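Local coordinates for protein putative alkaline phosphatase (PDB 4F19) that probably captures phosphate as the solute-binding component of a PstSACB-type ABC importer, and here holds hydrogen arsenate in its anion site, at residues Leu10-Tyr15 and Pro210-Pro215; Asp63-Ala68 and Thr148-Thr153; Val139-Glu144 and Thr171-Ser176. All blocks are in the same frame, centred on the assembly; numbering follows the deposited sequence. Where two conformers were deposited one is given.

Interaction 1: residues Leu10-Tyr15 and Pro210-Pro215; sequences LPQALY and PDFAAP. With 8AR (hydrogen arsenate), chain B.
Phe-212, in the loop after strand 204-205 of this periplasmic-binding-protein fold, lays the edge of its ring against the loop and first helical turn of residues 10-15. Its CG stands beside the backbone N, anti to the carbonyl carbon (chi1 -68°), which sets the ring edge beside Gln-12 and Leu-10 O. There Phe-212 CZ meets Gln-12 CG at 3.7 Å, close to the ring plane, and the amide of Gln-12 stands almost square to the ring, the planes 88° apart. Both side chains were modelled in two conformers, so this is one state of the pair. Ala-13 CB packs obliquely against Phe-212 CZ at 4.1 Å. The same methyl also lies 3.4 Å from Asp-211 OD2, a side-chain oxygen that touches it without bonding to the turn.

Leu-10 takes part mainly through its backbone: its carbonyl O sits 3.9 Å from Phe-212 CE2, again at the ring edge. Ser-209 ties the two sides together, since its hydroxyl is hydrogen-bonded both to Leu-10 O and to Asp-211 N. No hydrogen bond passes directly between 10-15 and 210-215, so the direct contact is van der Waals. The N-H of Leu-10 serves the bound anion: Leu-10 N donates to arsenate O2 over 2.9 Å in a nearly straight bond, 165° at the hydrogen.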
ATOM      1  N   LEU A  10      -1.557  -5.417  -2.908  1.00  4.00           N
ATOM      2  CA  LEU A  10      -2.666  -4.857  -2.133  1.00  4.05           C
ATOM      3  C   LEU A  10      -3.734  -4.236  -3.031  1.00  4.18           C
ATOM      4  O   LEU A  10      -4.933  -4.501  -2.782  1.00  4.51           O
ATOM      5  CB  LEU A  10      -2.097  -3.900  -1.046  1.00  4.46           C
ATOM      6  CG  LEU A  10      -3.116  -3.034  -0.291  1.00  4.78           C
ATOM      7  CD1 LEU A  10      -2.615  -2.746   1.104  1.00  5.90           C
ATOM      8  CD2 LEU A  10      -3.387  -1.716  -1.023  1.00  5.22           C
ATOM      9  N   PRO A  11      -3.378  -3.446  -4.065  1.00  4.36           N
ATOM     10  CA  PRO A  11      -4.357  -2.802  -4.942  1.00  4.73           C
ATOM     11  C   PRO A  11      -4.520  -3.517  -6.299  1.00  4.58           C
ATOM     12  O   PRO A  11      -5.118  -2.938  -7.211  1.00  5.21           O
ATOM     13  CB  PRO A  11      -3.725  -1.422  -5.195  1.00  6.29           C
ATOM     14  CG  PRO A  11      -2.260  -1.739  -5.299  1.00  5.94           C
ATOM     15  CD  PRO A  11      -2.045  -2.851  -4.274  1.00  4.75           C
ATOM     16  N   GLN A  12      -4.026  -4.734  -6.441  1.00  4.54           N
ATOM     17  CA  GLN A  12      -4.018  -5.281  -7.793  0.60  4.75           C
ATOM     18  C   GLN A  12      -5.407  -5.492  -8.355  1.00  5.20           C
ATOM     19  O   GLN A  12      -5.595  -5.344  -9.550  1.00  5.86           O
ATOM     20  CB  GLN A  12      -3.224  -6.617  -7.876  0.60  4.49           C
ATOM     21  CG  GLN A  12      -3.985  -7.772  -7.187  0.60  4.82           C
ATOM     22  CD  GLN A  12      -3.188  -9.024  -7.183  0.60  5.97           C
ATOM     23  OE1 GLN A  12      -1.938  -9.037  -7.144  0.60  5.95           O
ATOM     24  NE2 GLN A  12      -3.907 -10.163  -7.376  0.60  9.14           N
ATOM     25  N   ALA A  13      -6.419  -5.843  -7.513  1.00  5.40           N
ATOM     26  CA  ALA A  13      -7.755  -6.032  -8.055  1.00  5.60           C
ATOM     27  C   ALA A  13      -8.370  -4.720  -8.491  1.00  5.83           C
ATOM     28  O   ALA A  13      -9.202  -4.704  -9.418  1.00  6.67           O
ATOM     29  CB  ALA A  13      -8.631  -6.766  -7.036  1.00  6.64           C
ATOM     30  N   LEU A  14      -7.972  -3.582  -7.906  1.00  5.60           N
ATOM     31  CA  LEU A  14      -8.384  -2.287  -8.395  1.00  5.32           C
ATOM     32  C   LEU A  14      -7.815  -2.057  -9.811  1.00  5.03           C
ATOM     33  O   LEU A  14      -8.559  -1.749 -10.737  1.00  5.68           O
ATOM     34  CB  LEU A  14      -7.931  -1.177  -7.453  1.00  5.45           C
ATOM     35  CG  LEU A  14      -8.062   0.245  -8.008  1.00  6.09           C
ATOM     36  CD1 LEU A  14      -9.516   0.597  -8.305  1.00  7.14           C
ATOM     37  CD2 LEU A  14      -7.452   1.222  -7.042  1.00  6.79           C
ATOM     38  N   TYR A  15      -6.511  -2.232  -9.974  1.00  5.02           N
ATOM     39  CA  TYR A  15      -5.918  -1.942 -11.274  1.00  5.13           C
ATOM     40  C   TYR A  15      -6.338  -2.931 -12.346  1.00  5.42           C
ATOM     41  O   TYR A  15      -6.290  -2.593 -13.538  1.00  6.16           O
ATOM     42  CB  TYR A  15      -4.394  -1.847 -11.190  1.00  5.21           C
ATOM     43  CG  TYR A  15      -3.921  -0.775 -10.208  1.00  4.74           C
ATOM     44  CD1 TYR A  15      -4.500   0.494 -10.170  1.00  6.19           C
ATOM     45  CD2 TYR A  15      -2.906  -1.027  -9.334  1.00  4.82           C
ATOM     46  CE1 TYR A  15      -4.098   1.436  -9.254  1.00  6.47           C
ATOM     47  CE2 TYR A  15      -2.469  -0.081  -8.420  1.00  4.93           C
ATOM     48  CZ  TYR A  15      -3.097   1.145  -8.350  1.00  5.15           C
ATOM     49  OH  TYR A  15      -2.779   2.079  -7.395  1.00  6.02           O
ATOM     50  N   PRO A 210      -7.507  -4.629   2.540  1.00  4.25           N
ATOM     51  CA  PRO A 210      -8.942  -4.811   2.784  1.00  4.70           C
ATOM     52  C   PRO A 210      -9.666  -5.375   1.600  1.00  5.02           C
ATOM     53  O   PRO A 210     -10.768  -5.931   1.763  1.00  6.09           O
ATOM     54  CB  PRO A 210      -9.404  -3.386   3.161  1.00  5.22           C
ATOM     55  CG  PRO A 210      -8.437  -2.482   2.412  1.00  5.52           C
ATOM     56  CD  PRO A 210      -7.100  -3.205   2.528  1.00  5.20           C
ATOM     57  N   ASP A 211      -9.095  -5.298   0.400  1.00  4.71           N
ATOM     58  CA  ASP A 211      -9.711  -5.877  -0.789  1.00  5.21           C
ATOM     59  C   ASP A 211      -9.563  -7.385  -0.841  1.00  6.56           C
ATOM     60  O   ASP A 211     -10.227  -8.000  -1.687  1.00 11.08           O
ATOM     61  CB  ASP A 211      -9.142  -5.248  -2.058  1.00  5.83           C
ATOM     62  CG  ASP A 211     -10.076  -5.188  -3.225  1.00  6.69           C
ATOM     63  OD1 ASP A 211     -11.257  -5.402  -3.165  1.00  7.40           O
ATOM     64  OD2 ASP A 211      -9.483  -4.790  -4.345  1.00  7.07           O
ATOM     65  N   PHE A 212      -8.646  -7.976  -0.090  1.00  5.03           N
ATOM     66  CA  PHE A 212      -8.456  -9.423  -0.022  0.80  5.67           C
ATOM     67  C   PHE A 212      -8.839 -10.025   1.324  1.00  5.21           C
ATOM     68  O   PHE A 212      -8.983 -11.245   1.425  1.00  6.71           O
ATOM     69  CB  PHE A 212      -7.015  -9.808  -0.378  0.80  6.46           C
ATOM     70  CG  PHE A 212      -6.708  -9.552  -1.853  0.80  6.72           C
ATOM     71  CD1 PHE A 212      -7.237 -10.412  -2.859  0.80  9.62           C
ATOM     72  CD2 PHE A 212      -5.999  -8.459  -2.264  0.80  7.18           C
ATOM     73  CE1 PHE A 212      -6.999 -10.171  -4.208  0.80 11.43           C
ATOM     74  CE2 PHE A 212      -5.722  -8.205  -3.593  0.80  8.72           C
ATOM     75  CZ  PHE A 212      -6.252  -9.070  -4.572  0.80 10.63           C
ATOM     76  N   ALA A 213      -9.017  -9.212   2.375  1.00  5.31           N
ATOM     77  CA  ALA A 213      -9.230  -9.753   3.693  1.00  5.20           C
ATOM     78  C   ALA A 213     -10.591 -10.404   3.877  1.00  5.73           C
ATOM     79  O   ALA A 213     -10.771 -11.175   4.826  1.00  6.87           O
ATOM     80  CB  ALA A 213      -9.062  -8.628   4.724  1.00  5.35           C
ATOM     81  N   ALA A 214     -11.535 -10.089   3.006  1.00  6.72           N
ATOM     82  CA  ALA A 214     -12.844 -10.743   2.983  1.00  7.98           C
ATOM     83  C   ALA A 214     -13.280 -10.848   1.535  1.00  8.23           C
ATOM     84  O   ALA A 214     -12.934 -10.015   0.716  1.00  8.79           O
ATOM     85  CB  ALA A 214     -13.897  -9.903   3.718  1.00 10.65           C
ATOM     86  N   PRO A 215     -14.034 -11.931   1.160  0.70  8.84           N
ATOM     87  CA  PRO A 215     -14.511 -12.080  -0.189  0.70 10.18           C
ATOM     88  C   PRO A 215     -15.408 -10.954  -0.698  0.70 10.06           C
ATOM     89  O   PRO A 215     -15.462 -10.752  -1.918  0.70 13.28           O
ATOM     90  CB  PRO A 215     -15.264 -13.428  -0.142  0.70 13.32           C
ATOM     91  CG  PRO A 215     -14.607 -14.175   0.901  0.70 12.44           C
ATOM     92  CD  PRO A 215     -14.246 -13.173   1.937  0.70  9.90           C
TER
HETATM   93 AS   8AR B1401       2.200  -5.629  -1.406  0.77  3.46          AS
HETATM   94  O1  8AR B1401       3.662  -4.918  -1.624  1.00  3.86           O
HETATM   95  O2  8AR B1401       0.992  -4.518  -1.844  1.00  4.20           O
HETATM   96  O3  8AR B1401       2.012  -6.934  -2.384  1.00  4.12           O
HETATM   97  O4  8AR B1401       1.971  -6.045   0.188  1.00  4.33           O

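Interaction 2: residues Asp63-Ala68 and Thr148-Thr153; sequences DSKLSA and TTELFT. With 8AR (hydrogen arsenate), chain B.
Glu-150, on the first turns of helix 147-159, sends an extended side chain across to the loop of residues 63-68, and its carboxylate carries both direct hydrogen bonds of the contact. Ser-64 OG donates to Glu-150 OE1 over 2.8 Å, coming from above the carboxylate, 43° out of its plane. Lys-65 N donates to Glu-150 OE2 over 2.9 Å, on the syn side and nearly straight at 165°. Arg-154 forms a salt bridge with OE2 as well.

Two waters add a second tier. One donates to Glu-150 OE2 and to Asp-63 O; the other gives its protons to Glu-150 OE1 and Lys-65 O.

Apolar contact is slight: Leu-151 CD1 rests on Asp-63 CB at 4.0 Å.

A further group of contacts involves the arsenate in the cleft of this periplasmic-binding-protein fold. Thr-148 grips arsenate O4 twice, from its hydroxyl OG1 at 2.7 Å and from its backbone N at 3.0 Å, near the start of the helix. Asp-63 OD1 lies only 2.5 Å from arsenate O2, while Thr-294 OG1 is hydrogen-bonded to Asp-63 OD2.

Two oxygens that near each other imply that one of the acid groups probably carries a proton, which is consistent with a site built for a protonated oxyanion such as hydrogen phosphate or hydrogen arsenate.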
ATOM      1  N   ASP A  63       3.091   0.061  -2.206  1.00  3.93           N
ATOM      2  CA  ASP A  63       2.718   0.638  -0.907  1.00  4.30           C
ATOM      3  C   ASP A  63       3.914   0.772   0.022  1.00  4.69           C
ATOM      4  O   ASP A  63       3.748   1.049   1.202  1.00  7.35           O
ATOM      5  CB  ASP A  63       1.508  -0.088  -0.258  1.00  4.53           C
ATOM      6  CG  ASP A  63       1.040  -1.307  -1.028  1.00  4.22           C
ATOM      7  OD1 ASP A  63       1.690  -2.353  -0.809  1.00  5.10           O
ATOM      8  OD2 ASP A  63       0.084  -1.224  -1.814  1.00  4.78           O
ATOM      9  N   SER A  64       5.112   0.558  -0.527  1.00  4.61           N
ATOM     10  CA  SER A  64       6.366   0.879   0.115  1.00  4.53           C
ATOM     11  C   SER A  64       6.962   2.129  -0.507  1.00  4.53           C
ATOM     12  O   SER A  64       7.121   2.201  -1.748  1.00  5.10           O
ATOM     13  CB  SER A  64       7.359  -0.269  -0.054  1.00  5.54           C
ATOM     14  OG  SER A  64       8.665   0.060   0.318  1.00  5.85           O
ATOM     15  N   LYS A  65       7.311   3.114   0.290  1.00  5.08           N
ATOM     16  CA  LYS A  65       7.917   4.333  -0.270  1.00  5.33           C
ATOM     17  C   LYS A  65       9.278   4.011  -0.859  1.00  5.16           C
ATOM     18  O   LYS A  65      10.026   3.157  -0.373  1.00  5.82           O
ATOM     19  CB  LYS A  65       8.057   5.403   0.803  1.00  8.10           C
ATOM     20  CG  LYS A  65       6.806   6.038   1.185  0.70  9.01           C
ATOM     21  CD  LYS A  65       6.887   7.304   1.973  0.70 11.18           C
ATOM     22  CE  LYS A  65       7.602   8.343   1.467  0.70 10.50           C
ATOM     23  NZ  LYS A  65       7.291   9.764   2.214  0.70 10.06           N
ATOM     24  N   LEU A  66       9.656   4.783  -1.871  1.00  5.12           N
ATOM     25  CA  LEU A  66      11.032   4.730  -2.359  1.00  5.43           C
ATOM     26  C   LEU A  66      12.012   5.199  -1.258  1.00  5.67           C
ATOM     27  O   LEU A  66      11.779   6.244  -0.658  1.00  7.09           O
ATOM     28  CB  LEU A  66      11.148   5.610  -3.603  1.00  5.72           C
ATOM     29  CG  LEU A  66      10.465   5.014  -4.839  1.00  5.71           C
ATOM     30  CD1 LEU A  66      10.130   6.090  -5.859  1.00  6.44           C
ATOM     31  CD2 LEU A  66      11.340   3.945  -5.469  1.00  6.43           C
ATOM     32  N   SER A  67      13.054   4.455  -1.041  1.00  6.00           N
ATOM     33  CA  SER A  67      14.043   4.781  -0.029  1.00  6.77           C
ATOM     34  C   SER A  67      14.980   5.899  -0.532  1.00  6.55           C
ATOM     35  O   SER A  67      15.077   6.155  -1.727  1.00  6.13           O
ATOM     36  CB  SER A  67      14.860   3.584   0.370  1.00  8.01           C
ATOM     37  OG  SER A  67      15.705   3.215  -0.722  1.00  8.50           O
ATOM     38  N   ALA A  68      15.769   6.430   0.392  1.00  7.55           N
ATOM     39  CA  ALA A  68      16.756   7.457  -0.013  1.00  8.05           C
ATOM     40  C   ALA A  68      17.709   6.868  -1.018  1.00  7.04           C
ATOM     41  O   ALA A  68      18.095   7.561  -1.977  1.00  7.64           O
ATOM     42  CB  ALA A  68      17.523   7.987   1.226  1.00 10.99           C
ATOM     43  N   THR A 148       2.330  -3.843   2.143  1.00  3.95           N
ATOM     44  CA  THR A 148       1.386  -4.072   3.240  1.00  3.87           C
ATOM     45  C   THR A 148       2.180  -4.200   4.533  1.00  3.99           C
ATOM     46  O   THR A 148       1.782  -3.644   5.580  1.00  4.52           O
ATOM     47  CB  THR A 148       0.529  -5.323   2.978  1.00  4.18           C
ATOM     48  OG1 THR A 148      -0.084  -5.274   1.703  1.00  4.40           O
ATOM     49  CG2 THR A 148      -0.608  -5.351   4.002  1.00  4.87           C
ATOM     50  N   THR A 149       3.289  -4.944   4.504  1.00  4.23           N
ATOM     51  CA  THR A 149       4.154  -5.017   5.669  1.00  4.16           C
ATOM     52  C   THR A 149       4.614  -3.622   6.099  1.00  4.16           C
ATOM     53  O   THR A 149       4.639  -3.304   7.295  1.00  4.64           O
ATOM     54  CB  THR A 149       5.360  -5.902   5.444  1.00  4.32           C
ATOM     55  OG1 THR A 149       4.903  -7.237   5.204  1.00  4.89           O
ATOM     56  CG2 THR A 149       6.322  -5.858   6.624  1.00  5.17           C
ATOM     57  N   GLU A 150       5.031  -2.772   5.154  1.00  4.27           N
ATOM     58  CA  GLU A 150       5.482  -1.441   5.525  1.00  4.31           C
ATOM     59  C   GLU A 150       4.337  -0.650   6.208  1.00  4.06           C
ATOM     60  O   GLU A 150       4.544  -0.042   7.252  1.00  4.68           O
ATOM     61  CB  GLU A 150       6.045  -0.703   4.325  1.00  4.67           C
ATOM     62  CG  GLU A 150       6.666   0.649   4.701  1.00  5.42           C
ATOM     63  CD  GLU A 150       7.388   1.299   3.538  1.00  5.39           C
ATOM     64  OE1 GLU A 150       8.397   0.699   3.074  1.00  6.36           O
ATOM     65  OE2 GLU A 150       6.973   2.399   3.080  1.00  5.96           O
ATOM     66  N   LEU A 151       3.144  -0.656   5.609  1.00  4.04           N
ATOM     67  CA  LEU A 151       2.030   0.080   6.211  1.00  4.27           C
ATOM     68  C   LEU A 151       1.725  -0.432   7.620  1.00  4.32           C
ATOM     69  O   LEU A 151       1.396   0.362   8.519  1.00  4.79           O
ATOM     70  CB  LEU A 151       0.789  -0.036   5.317  1.00  4.35           C
ATOM     71  CG  LEU A 151       0.838   0.687   3.986  1.00  4.84           C
ATOM     72  CD1 LEU A 151      -0.396   0.450   3.191  1.00  7.12           C
ATOM     73  CD2 LEU A 151       1.113   2.190   4.142  1.00  7.14           C
ATOM     74  N   PHE A 152       1.771  -1.747   7.801  1.00  4.03           N
ATOM     75  CA  PHE A 152       1.423  -2.356   9.070  1.00  4.10           C
ATOM     76  C   PHE A 152       2.504  -2.097  10.140  1.00  4.21           C
ATOM     77  O   PHE A 152       2.199  -1.762  11.279  1.00  4.69           O
ATOM     78  CB  PHE A 152       1.203  -3.860   8.853  1.00  4.66           C
ATOM     79  CG  PHE A 152       0.776  -4.633  10.075  1.00  4.98           C
ATOM     80  CD1 PHE A 152      -0.329  -4.223  10.833  1.00  5.95           C
ATOM     81  CD2 PHE A 152       1.480  -5.765  10.462  1.00  5.79           C
ATOM     82  CE1 PHE A 152      -0.705  -4.993  11.902  1.00  7.13           C
ATOM     83  CE2 PHE A 152       1.064  -6.528  11.552  1.00  7.16           C
ATOM     84  CZ  PHE A 152      -0.032  -6.120  12.273  1.00  7.55           C
ATOM     85  N   THR A 153       3.778  -2.273   9.749  1.00  4.43           N
ATOM     86  CA  THR A 153       4.854  -2.048  10.695  1.00  4.69           C
ATOM     87  C   THR A 153       5.010  -0.580  11.055  1.00  4.62           C
ATOM     88  O   THR A 153       5.492  -0.287  12.157  1.00  5.14           O
ATOM     89  CB  THR A 153       6.188  -2.679  10.246  1.00  4.87           C
ATOM     90  OG1 THR A 153       6.660  -2.068   9.049  1.00  5.02           O
ATOM     91  CG2 THR A 153       6.099  -4.186  10.138  1.00  5.46           C
TER
HETATM   92 AS   8AR B1401       2.200  -5.629  -1.406  0.77  3.46          AS
HETATM   93  O1  8AR B1401       3.662  -4.918  -1.624  1.00  3.86           O
HETATM   94  O2  8AR B1401       0.992  -4.518  -1.844  1.00  4.20           O
HETATM   95  O3  8AR B1401       2.012  -6.934  -2.384  1.00  4.12           O
HETATM   96  O4  8AR B1401       1.971  -6.045   0.188  1.00  4.33           O
HETATM   97  O   HOH W   1       4.304   2.843   3.352  0.70  9.08           O
HETATM   98  O   HOH W   2      10.467   2.341   2.179  0.90  8.87           O

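Interaction 3: residues Val139-Glu144 and Thr171-Ser176; sequences VVYRSE and TTFGTS. With 8AR (hydrogen arsenate), chain B.
Glu-144 O and Thr-171 O approach to 3.2 Å although both are acceptors and cannot bond each other. The contact lies within one lobe of the periplasmic-binding-protein fold, where strand 138-142 and the turn after it run past the loop of residues 171-176, and two waters join the backbones. One water donates to Arg-142 O at 2.9 Å and accepts from Gly-174 N; a second sits between Arg-142 O, Thr-171 O and Phe-173 N.

One residue earlier on the strand the packing is aromatic. With Tyr-141 CG between its backbone N and carbonyl carbon (chi1 70°), the ring lies beside Phe-173 CB and Gly-174 N, while Tyr-141 CB comes to 3.5 Å from Phe-173 CD1. The two rings meet obliquely, centroids 5.9 Å apart and planes at 45°.

Arg-142 turns away from the loop, its chain bent at chi2 and chi3, toward the anion. Side-on, NE donates to Glu-144 OE1 at 3.0 Å while NH2 pairs with OE2 in a salt bridge; Gly-190 N binds OE2 too, so the carboxylate is fixed in rotation. A leucine in place of Arg-142 would probably leave the Glu-144 charge without its mate and strip the arsenate of a positively charged partner. NH1 reaches arsenate O4 only weakly, whereas NH2 donates to arsenate O3 over 2.8 Å at 163°, at the edge of the guanidinium.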
ATOM      1  N   VAL A 139       0.636 -16.968  13.563  1.00  6.11           N
ATOM      2  CA  VAL A 139       0.747 -15.749  12.772  1.00  5.89           C
ATOM      3  C   VAL A 139       1.227 -16.108  11.366  1.00  5.62           C
ATOM      4  O   VAL A 139       2.229 -16.809  11.217  1.00  6.71           O
ATOM      5  CB  VAL A 139       1.718 -14.752  13.446  1.00  6.52           C
ATOM      6  CG1 VAL A 139       2.049 -13.594  12.529  1.00  7.80           C
ATOM      7  CG2 VAL A 139       1.117 -14.273  14.751  1.00  7.96           C
ATOM      8  N   VAL A 140       0.511 -15.594  10.355  1.00  5.36           N
ATOM      9  CA  VAL A 140       0.931 -15.708   8.968  1.00  5.50           C
ATOM     10  C   VAL A 140       1.460 -14.313   8.552  1.00  5.03           C
ATOM     11  O   VAL A 140       0.846 -13.302   8.874  1.00  5.75           O
ATOM     12  CB  VAL A 140      -0.210 -16.146   8.057  1.00  5.78           C
ATOM     13  CG1 VAL A 140       0.284 -16.364   6.626  1.00  6.48           C
ATOM     14  CG2 VAL A 140      -0.835 -17.461   8.587  1.00  8.12           C
ATOM     15  N   TYR A 141       2.583 -14.291   7.849  1.00  5.14           N
ATOM     16  CA  TYR A 141       3.197 -13.036   7.434  1.00  4.95           C
ATOM     17  C   TYR A 141       3.747 -13.167   6.046  1.00  4.60           C
ATOM     18  O   TYR A 141       3.863 -14.240   5.499  1.00  5.40           O
ATOM     19  CB  TYR A 141       4.274 -12.574   8.433  1.00  5.59           C
ATOM     20  CG  TYR A 141       5.485 -13.432   8.422  1.00  5.83           C
ATOM     21  CD1 TYR A 141       6.593 -13.098   7.669  1.00  6.23           C
ATOM     22  CD2 TYR A 141       5.531 -14.649   9.106  1.00  6.53           C
ATOM     23  CE1 TYR A 141       7.725 -13.894   7.582  1.00  7.36           C
ATOM     24  CE2 TYR A 141       6.634 -15.462   9.036  1.00  7.81           C
ATOM     25  CZ  TYR A 141       7.726 -15.089   8.260  1.00  8.40           C
ATOM     26  OH  TYR A 141       8.810 -15.920   8.169  1.00 10.57           O
ATOM     27  N   ARG A 142       4.081 -12.005   5.437  1.00  4.59           N
ATOM     28  CA  ARG A 142       4.627 -11.974   4.090  1.00  4.80           C
ATOM     29  C   ARG A 142       6.082 -12.274   4.057  1.00  4.93           C
ATOM     30  O   ARG A 142       6.899 -11.645   4.701  1.00  5.79           O
ATOM     31  CB  ARG A 142       4.327 -10.594   3.450  1.00  4.94           C
ATOM     32  CG  ARG A 142       2.880 -10.362   3.154  1.00  4.98           C
ATOM     33  CD  ARG A 142       2.394 -11.109   1.928  1.00  5.01           C
ATOM     34  NE  ARG A 142       2.969 -10.596   0.707  1.00  5.15           N
ATOM     35  CZ  ARG A 142       2.551  -9.467   0.108  1.00  4.75           C
ATOM     36  NH1 ARG A 142       1.470  -8.824   0.539  1.00  4.90           N
ATOM     37  NH2 ARG A 142       3.258  -9.002  -0.926  1.00  5.28           N
ATOM     38  N   SER A 143       6.422 -13.278   3.196  0.70  5.65           N
ATOM     39  CA  SER A 143       7.773 -13.747   3.008  0.70  6.30           C
ATOM     40  C   SER A 143       8.679 -12.738   2.350  0.70  6.49           C
ATOM     41  O   SER A 143       9.927 -12.783   2.529  0.70  8.63           O
ATOM     42  CB  SER A 143       7.762 -15.057   2.122  0.70  7.58           C
ATOM     43  OG  SER A 143       7.431 -14.805   0.909  0.70  9.73           O
ATOM     44  N   GLU A 144       8.144 -11.900   1.531  1.00  6.36           N
ATOM     45  CA  GLU A 144       8.888 -11.032   0.614  1.00  6.19           C
ATOM     46  C   GLU A 144       8.754  -9.572   0.997  1.00  5.32           C
ATOM     47  O   GLU A 144       8.147  -9.189   1.986  1.00  7.21           O
ATOM     48  CB  GLU A 144       8.496 -11.328  -0.836  1.00  6.97           C
ATOM     49  CG  GLU A 144       7.222 -10.705  -1.387  1.00  6.88           C
ATOM     50  CD  GLU A 144       5.872 -11.195  -0.908  1.00  6.14           C
ATOM     51  OE1 GLU A 144       5.701 -11.619   0.253  1.00  7.16           O
ATOM     52  OE2 GLU A 144       4.915 -11.134  -1.742  1.00  6.38           O
ATOM     53  N   THR A 171       9.841  -3.533   5.095  1.00  5.53           N
ATOM     54  CA  THR A 171       9.055  -4.311   4.127  1.00  5.44           C
ATOM     55  C   THR A 171       9.111  -5.798   4.345  1.00  5.26           C
ATOM     56  O   THR A 171       8.390  -6.542   3.683  1.00  5.46           O
ATOM     57  CB  THR A 171       9.441  -3.983   2.694  1.00  5.77           C
ATOM     58  OG1 THR A 171      10.711  -4.562   2.386  1.00  6.87           O
ATOM     59  CG2 THR A 171       9.402  -2.497   2.369  1.00  7.50           C
ATOM     60  N   THR A 172       9.986  -6.261   5.277  1.00  5.31           N
ATOM     61  CA  THR A 172      10.165  -7.719   5.520  1.00  5.82           C
ATOM     62  C   THR A 172       9.769  -7.999   6.959  1.00  5.23           C
ATOM     63  O   THR A 172      10.573  -7.809   7.896  1.00  5.87           O
ATOM     64  CB  THR A 172      11.591  -8.150   5.192  1.00  6.97           C
ATOM     65  OG1 THR A 172      12.527  -7.395   5.925  1.00  8.04           O
ATOM     66  CG2 THR A 172      11.879  -8.033   3.748  1.00  9.63           C
ATOM     67  N   PHE A 173       8.553  -8.461   7.154  1.00  5.16           N
ATOM     68  CA  PHE A 173       8.039  -8.664   8.510  1.00  5.43           C
ATOM     69  C   PHE A 173       8.908  -9.604   9.323  1.00  5.79           C
ATOM     70  O   PHE A 173       9.004  -9.441  10.540  1.00  6.92           O
ATOM     71  CB  PHE A 173       6.600  -9.164   8.497  1.00  5.69           C
ATOM     72  CG  PHE A 173       5.986  -9.189   9.881  1.00  6.07           C
ATOM     73  CD1 PHE A 173       5.950 -10.364  10.612  1.00  6.52           C
ATOM     74  CD2 PHE A 173       5.549  -8.038  10.513  1.00  7.69           C
ATOM     75  CE1 PHE A 173       5.506 -10.377  11.909  1.00  7.77           C
ATOM     76  CE2 PHE A 173       5.104  -8.071  11.824  1.00  8.64           C
ATOM     77  CZ  PHE A 173       5.098  -9.216  12.511  1.00  8.32           C
ATOM     78  N   GLY A 174       9.508 -10.600   8.676  0.70  5.78           N
ATOM     79  CA  GLY A 174      10.283 -11.555   9.421  0.70  6.50           C
ATOM     80  C   GLY A 174      11.388 -10.976  10.230  0.70  7.73           C
ATOM     81  O   GLY A 174      11.878 -11.615  11.150  0.70  9.64           O
ATOM     82  N   THR A 175      11.820  -9.751   9.953  0.60  5.74           N
ATOM     83  CA  THR A 175      12.844  -9.096  10.772  0.60  6.94           C
ATOM     84  C   THR A 175      12.332  -7.842  11.486  0.60  6.61           C
ATOM     85  O   THR A 175      13.144  -7.129  12.095  0.60  7.81           O
ATOM     86  CB  THR A 175      14.057  -8.805   9.913  0.60  7.31           C
ATOM     87  OG1 THR A 175      13.692  -8.033   8.743  0.60  8.24           O
ATOM     88  CG2 THR A 175      14.762 -10.133   9.513  0.60 10.61           C
ATOM     89  N   SER A 176      11.078  -7.489  11.400  1.00  6.19           N
ATOM     90  CA  SER A 176      10.572  -6.257  12.017  1.00  6.33           C
ATOM     91  C   SER A 176      10.818  -6.228  13.545  1.00  6.30           C
ATOM     92  O   SER A 176      11.328  -5.239  14.064  1.00  6.88           O
ATOM     93  CB  SER A 176       9.090  -6.094  11.745  1.00  6.26           C
ATOM     94  OG  SER A 176       8.595  -4.932  12.408  1.00  6.33           O
TER
HETATM   95 AS   8AR B1401       2.200  -5.629  -1.406  0.77  3.46          AS
HETATM   96  O1  8AR B1401       3.662  -4.918  -1.624  1.00  3.86           O
HETATM   97  O2  8AR B1401       0.992  -4.518  -1.844  1.00  4.20           O
HETATM   98  O3  8AR B1401       2.012  -6.934  -2.384  1.00  4.12           O
HETATM   99  O4  8AR B1401       1.971  -6.045   0.188  1.00  4.33           O
HETATM  100  O   HOH W   3       7.045  -8.883   4.689  1.00  5.58           O
HETATM  101  O   HOH W   4       9.532 -11.152   5.869  1.00  7.94           O

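Overall arrangement
Interactions 1 and 2 each pair a segment that follows a strand of the five-stranded sheet with one that follows a strand of the four-stranded sheet; interaction 3 stays with the four-stranded sheet. Interaction 2 is buried and runs on charge and hydrogen bonds. Of the two partly buried contacts, interaction 1 sets one ring on an amide chain and a methyl, whereas interaction 3 has two rings beside an arginine-glutamate salt bridge. Bridging waters serve interactions 2 and 3, whose centres are about 12 Å apart; strand 138-142 leads into helix 147-159, and Thr-171 packs against Ser-64 and Glu-150. Interaction 1 touches interaction 2 through Leu-10 on Asp-63 and Thr-148. All three converge on the same arsenate.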